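Side-chain contacts in lipoprotein (PDB 4OTE), which probably binds methionine as the substrate-binding lipoprotein of an uptake system, and also binds zinc ions: residues P63-K66 and E67-A71; T174-P178 and A179-A183. All coordinates share one frame; numbering follows the deposited sequence.

Interaction 1: residues P63-K66 and E67-A71; sequences PYLK and EAVKA. With MSE (selenomethionine), chain C.
Leu65 and Val69, one helical turn apart, meet through their torsions: Leu65 CG stands anti to its own N (chi1 -179°), while Val69, with CG1 in the corresponding place (chi1 171°), turns CG2 back beside its backbone N, and the unusual chi2 of Leu65, 148°, then places CD2 against that methyl. The two side chains lie alongside each other, pointing the same way, with Leu65 CD2 3.7 Å from Val69 CG2. Val69 CG2 also sits 3.3 Å from Leu65 O, close against the helix backbone. Both residues rest on Ile76, so this flank packs on the strand 76-84. On another side, Tyr64 reaches out to the bound selenomethionine. Its CB lies 3.6 Å from the ligand SE, and the ligand methyl CE is poised over the centre of one ring face, 3.8 Å above the plane. The rim of the ring is anchored by the phenol OH, hydrogen-bonded to Tyr42 O, while Phe59 and Ile43 pack against the side chain. The backbone carries the regular i to i+4 bonds: Ala68 N donates to Tyr64 O at 2.9 Å, Val69 N to Leu65 O at 2.8 Å, with Glu67 N and Lys70 N bonded likewise to Pro63 O and Lys66 O. Ala68 CB lies against two carbonyl oxygens, Leu65 O at 3.4 Å and Tyr64 O. Lys66, Glu67 and Lys70 are exposed to solvent. An amphipathic alpha-helix whose first turn supplies an aromatic wall to the selenomethionine pocket is thus formed, consistent with methionine recognition in an NlpA-family binding protein.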
loop_
_atom_site.group_PDB
_atom_site.type_symbol
_atom_site.label_atom_id
_atom_site.label_comp_id
_atom_site.label_asym_id
_atom_site.label_seq_id
_atom_site.Cartn_x
_atom_site.Cartn_y
_atom_site.Cartn_z
ATOM N N PRO A 63 -4.798 0.843 -9.384
ATOM C CA PRO A 63 -4.835 2.287 -9.648
ATOM C C PRO A 63 -3.449 2.934 -9.709
ATOM O O PRO A 63 -3.201 3.770 -10.570
ATOM C CB PRO A 63 -5.639 2.837 -8.469
ATOM C CG PRO A 63 -6.547 1.718 -8.102
ATOM C CD PRO A 63 -5.746 0.464 -8.319
ATOM N N TYR A 64 -2.554 2.533 -8.811
ATOM C CA TYR A 64 -1.182 3.031 -8.818
ATOM C C TYR A 64 -0.474 2.603 -10.095
ATOM O O TYR A 64 0.203 3.408 -10.731
ATOM C CB TYR A 64 -0.405 2.517 -7.604
ATOM C CG TYR A 64 0.982 3.097 -7.505
ATOM C CD1 TYR A 64 1.206 4.311 -6.858
ATOM C CD2 TYR A 64 2.071 2.444 -8.074
ATOM C CE1 TYR A 64 2.481 4.851 -6.777
ATOM C CE2 TYR A 64 3.349 2.974 -7.995
ATOM C CZ TYR A 64 3.549 4.170 -7.342
ATOM O OH TYR A 64 4.817 4.691 -7.270
ATOM N N LEU A 65 -0.639 1.334 -10.462
ATOM C CA LEU A 65 -0.046 0.798 -11.683
ATOM C C LEU A 65 -0.540 1.564 -12.914
ATOM O O LEU A 65 0.261 1.970 -13.752
ATOM C CB LEU A 65 -0.347 -0.700 -11.812
ATOM C CG LEU A 65 0.221 -1.422 -13.042
ATOM C CD1 LEU A 65 0.548 -2.874 -12.710
ATOM C CD2 LEU A 65 -0.731 -1.348 -14.235
ATOM N N LYS A 66 -1.848 1.768 -13.017
ATOM C CA LYS A 66 -2.419 2.510 -14.148
ATOM C C LYS A 66 -1.825 3.910 -14.259
ATOM O O LYS A 66 -1.527 4.382 -15.358
ATOM C CB LYS A 66 -3.948 2.586 -14.052
ATOM C CG LYS A 66 -4.645 1.303 -14.477
ATOM C CD LYS A 66 -6.159 1.414 -14.381
ATOM C CE LYS A 66 -6.831 0.124 -14.830
ATOM N NZ LYS A 66 -8.302 0.119 -14.589
ATOM N N GLU A 67 -1.640 4.563 -13.119
ATOM C CA GLU A 67 -1.014 5.875 -13.091
ATOM C C GLU A 67 0.463 5.794 -13.499
ATOM O O GLU A 67 0.964 6.677 -14.196
ATOM C CB GLU A 67 -1.167 6.516 -11.708
ATOM C CG GLU A 67 -0.984 8.025 -11.689
ATOM C CD GLU A 67 -1.885 8.755 -12.680
ATOM O OE1 GLU A 67 -3.124 8.668 -12.546
ATOM O OE2 GLU A 67 -1.357 9.424 -13.594
ATOM N N ALA A 68 1.145 4.727 -13.086
ATOM C CA ALA A 68 2.544 4.512 -13.455
ATOM C C ALA A 68 2.684 4.263 -14.954
ATOM O O ALA A 68 3.622 4.755 -15.580
ATOM C CB ALA A 68 3.131 3.345 -12.675
ATOM N N VAL A 69 1.751 3.495 -15.517
ATOM C CA VAL A 69 1.731 3.219 -16.951
ATOM C C VAL A 69 1.468 4.507 -17.737
ATOM O O VAL A 69 2.100 4.750 -18.765
ATOM C CB VAL A 69 0.679 2.141 -17.311
ATOM C CG1 VAL A 69 0.497 2.020 -18.821
ATOM C CG2 VAL A 69 1.076 0.791 -16.728
ATOM N N LYS A 70 0.544 5.328 -17.240
ATOM C CA LYS A 70 0.208 6.604 -17.876
ATOM C C LYS A 70 1.401 7.564 -17.907
ATOM O O LYS A 70 1.649 8.218 -18.918
ATOM C CB LYS A 70 -0.972 7.266 -17.154
ATOM C CG LYS A 70 -1.491 8.525 -17.832
ATOM C CD LYS A 70 -2.546 9.230 -16.994
ATOM C CE LYS A 70 -2.946 10.552 -17.631
ATOM N NZ LYS A 70 -4.031 11.248 -16.883
ATOM N N ALA A 71 2.135 7.643 -16.802
ATOM C CA ALA A 71 3.264 8.569 -16.693
ATOM C C ALA A 71 4.534 8.064 -17.380
ATOM O O ALA A 71 5.269 8.852 -17.971
ATOM C CB ALA A 71 3.553 8.873 -15.233
HETATM N N MSE C 301 0.595 -1.229 0.428
HETATM C CA MSE C 301 0.243 0.096 -0.185
HETATM C C MSE C 301 -1.203 0.362 0.054
HETATM O O MSE C 301 -2.060 -0.448 -0.315
HETATM O OXT MSE C 301 -1.538 1.404 0.620
HETATM C CB MSE C 301 0.511 0.154 -1.687
HETATM C CG MSE C 301 0.296 1.562 -2.249
HETATM SE SE MSE C 301 0.462 1.566 -4.215
HETATM C CE MSE C 301 2.403 1.320 -4.297
#

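Interaction 2: residues T174-P178 and A179-A183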
loop_
_atom_site.group_PDB
_atom_site.type_symbol
_atom_site.label_atom_id
_atom_site.label_comp_id
_atom_site.label_asym_id
_atom_site.label_seq_id
_atom_site.Cartn_x
_atom_site.Cartn_y
_atom_site.Cartn_z
ATOM N N THR A 174 3.143 -0.834 4.455
ATOM C CA THR A 174 4.480 -1.117 3.911
ATOM C C THR A 174 5.589 -0.296 4.602
ATOM O O THR A 174 6.705 -0.780 4.770
ATOM C CB THR A 174 4.519 -0.895 2.377
ATOM O OG1 THR A 174 3.734 -1.900 1.726
ATOM C CG2 THR A 174 5.937 -0.961 1.830
ATOM N N TYR A 175 5.275 0.932 5.005
ATOM C CA TYR A 175 6.228 1.779 5.732
ATOM C C TYR A 175 6.085 1.677 7.252
ATOM O O TYR A 175 7.081 1.742 7.974
ATOM C CB TYR A 175 6.086 3.235 5.288
ATOM C CG TYR A 175 6.692 3.479 3.934
ATOM C CD1 TYR A 175 7.964 4.032 3.814
ATOM C CD2 TYR A 175 6.012 3.132 2.772
ATOM C CE1 TYR A 175 8.535 4.250 2.571
ATOM C CE2 TYR A 175 6.578 3.342 1.524
ATOM C CZ TYR A 175 7.839 3.904 1.431
ATOM O OH TYR A 175 8.408 4.118 0.197
ATOM N N ALA A 176 4.856 1.507 7.730
ATOM C CA ALA A 176 4.577 1.499 9.167
ATOM C C ALA A 176 5.247 0.338 9.902
ATOM O O ALA A 176 5.892 0.540 10.938
ATOM C CB ALA A 176 3.073 1.475 9.413
ATOM N N VAL A 177 5.092 -0.873 9.366
ATOM C CA VAL A 177 5.538 -2.076 10.070
ATOM C C VAL A 177 7.065 -2.127 10.244
ATOM O O VAL A 177 7.540 -2.379 11.351
ATOM C CB VAL A 177 5.004 -3.369 9.416
ATOM C CG1 VAL A 177 5.636 -4.600 10.051
ATOM C CG2 VAL A 177 3.492 -3.437 9.547
ATOM N N PRO A 178 7.837 -1.888 9.167
ATOM C CA PRO A 178 9.295 -1.869 9.344
ATOM C C PRO A 178 9.788 -0.735 10.243
ATOM O O PRO A 178 10.851 -0.851 10.842
ATOM C CB PRO A 178 9.824 -1.691 7.915
ATOM C CG PRO A 178 8.717 -2.154 7.034
ATOM C CD PRO A 178 7.462 -1.762 7.749
ATOM N N ALA A 179 9.017 0.346 10.336
ATOM C CA ALA A 179 9.339 1.456 11.237
ATOM C C ALA A 179 8.992 1.157 12.702
ATOM O O ALA A 179 9.214 1.998 13.571
ATOM C CB ALA A 179 8.626 2.722 10.781
ATOM N N GLY A 180 8.435 -0.022 12.972
ATOM C CA GLY A 180 8.103 -0.437 14.333
ATOM C C GLY A 180 6.809 0.143 14.879
ATOM O O GLY A 180 6.583 0.115 16.087
ATOM N N LEU A 181 5.953 0.664 14.004
ATOM C CA LEU A 181 4.666 1.209 14.433
ATOM C C LEU A 181 3.653 0.089 14.652
ATOM O O LEU A 181 3.526 -0.816 13.826
ATOM C CB LEU A 181 4.123 2.205 13.408
ATOM C CG LEU A 181 4.934 3.483 13.219
ATOM C CD1 LEU A 181 4.353 4.304 12.083
ATOM C CD2 LEU A 181 4.971 4.301 14.500
ATOM N N ASP A 182 2.939 0.167 15.770
ATOM C CA ASP A 182 1.932 -0.821 16.138
ATOM C C ASP A 182 0.559 -0.167 16.024
ATOM O O ASP A 182 0.260 0.790 16.745
ATOM C CB ASP A 182 2.184 -1.306 17.571
ATOM C CG ASP A 182 1.195 -2.368 18.020
ATOM O OD1 ASP A 182 -0.015 -2.071 18.109
ATOM O OD2 ASP A 182 1.634 -3.501 18.305
ATOM N N ALA A 183 -0.269 -0.684 15.121
ATOM C CA ALA A 183 -1.579 -0.095 14.847
ATOM C C ALA A 183 -2.540 -0.277 16.018
ATOM O O ALA A 183 -3.373 0.590 16.280
ATOM C CB ALA A 183 -2.174 -0.683 13.579
HETATM O O HOH W 1 5.551 -3.024 13.373
#
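Ala176 and Leu181 touch where the chain leaves the helix, the short methyl of one against a branch of the other: Leu181 CD1 approaches Ala176 CB to 4.1 Å. Leu181 CG lies anti to its carbonyl carbon and beside its N (chi1 -65°), which brings the side chain back over Ala176, with Leu181 CB 3.5 Å from Ala176 O. Tyr90 and Ile171, from strands 88-90 and 168-171, touch both residues and enclose the apolar pair. Ala179 turns its methyl to the carbonyl ends of the helix instead, CB resting 3.4 Å from Tyr175 O; its N makes a weak hydrogen bond to the same oxygen. The Tyr175 ring leads away from this turn and meets Tyr42 edge-to-face. Two backbone bonds close the helix. Leu181 N donates to Ala176 O at 3.1 Å, and Gly180 N to Val177 O at 3.0 Å, the latter from well above the carbonyl plane in a type I turn. Gly180, at positive phi, is the C-prime residue of this Schellman motif. A water also donates to Val177 O, 2.9 Å away, and to Leu181 O, bridging the turn. The chemistry is therefore that of a helix C-terminus: carbonyls lacking the usual helical donors are taken up by the reversed chain and by water, while Ala176, whose O accepts the Leu181 N-H, and Leu181, next after the glycine, make the apolar contact that commonly accompanies a Schellman motif.

In the fold
From the N terminus, the chain first reaches interaction 1, within helix 62-72, and much later interaction 2, at the end of helix 173-176. Each joins adjoining segments, so neither closes a long loop; they follow in series without nesting or crossing. The helix of 63-71 packs on strand 76-84 of one mixed sheet, whereas 174-183 packs on strands 88-90 and 168-171 of the other. Their centres lie 25 Å apart on opposite sides of the chain's centre, yet Tyr64 and Thr174 both belong to the selenomethionine pocket. Tyr42 links the surroundings further, bonding Tyr64 through its backbone and touching Thr174 and Tyr175.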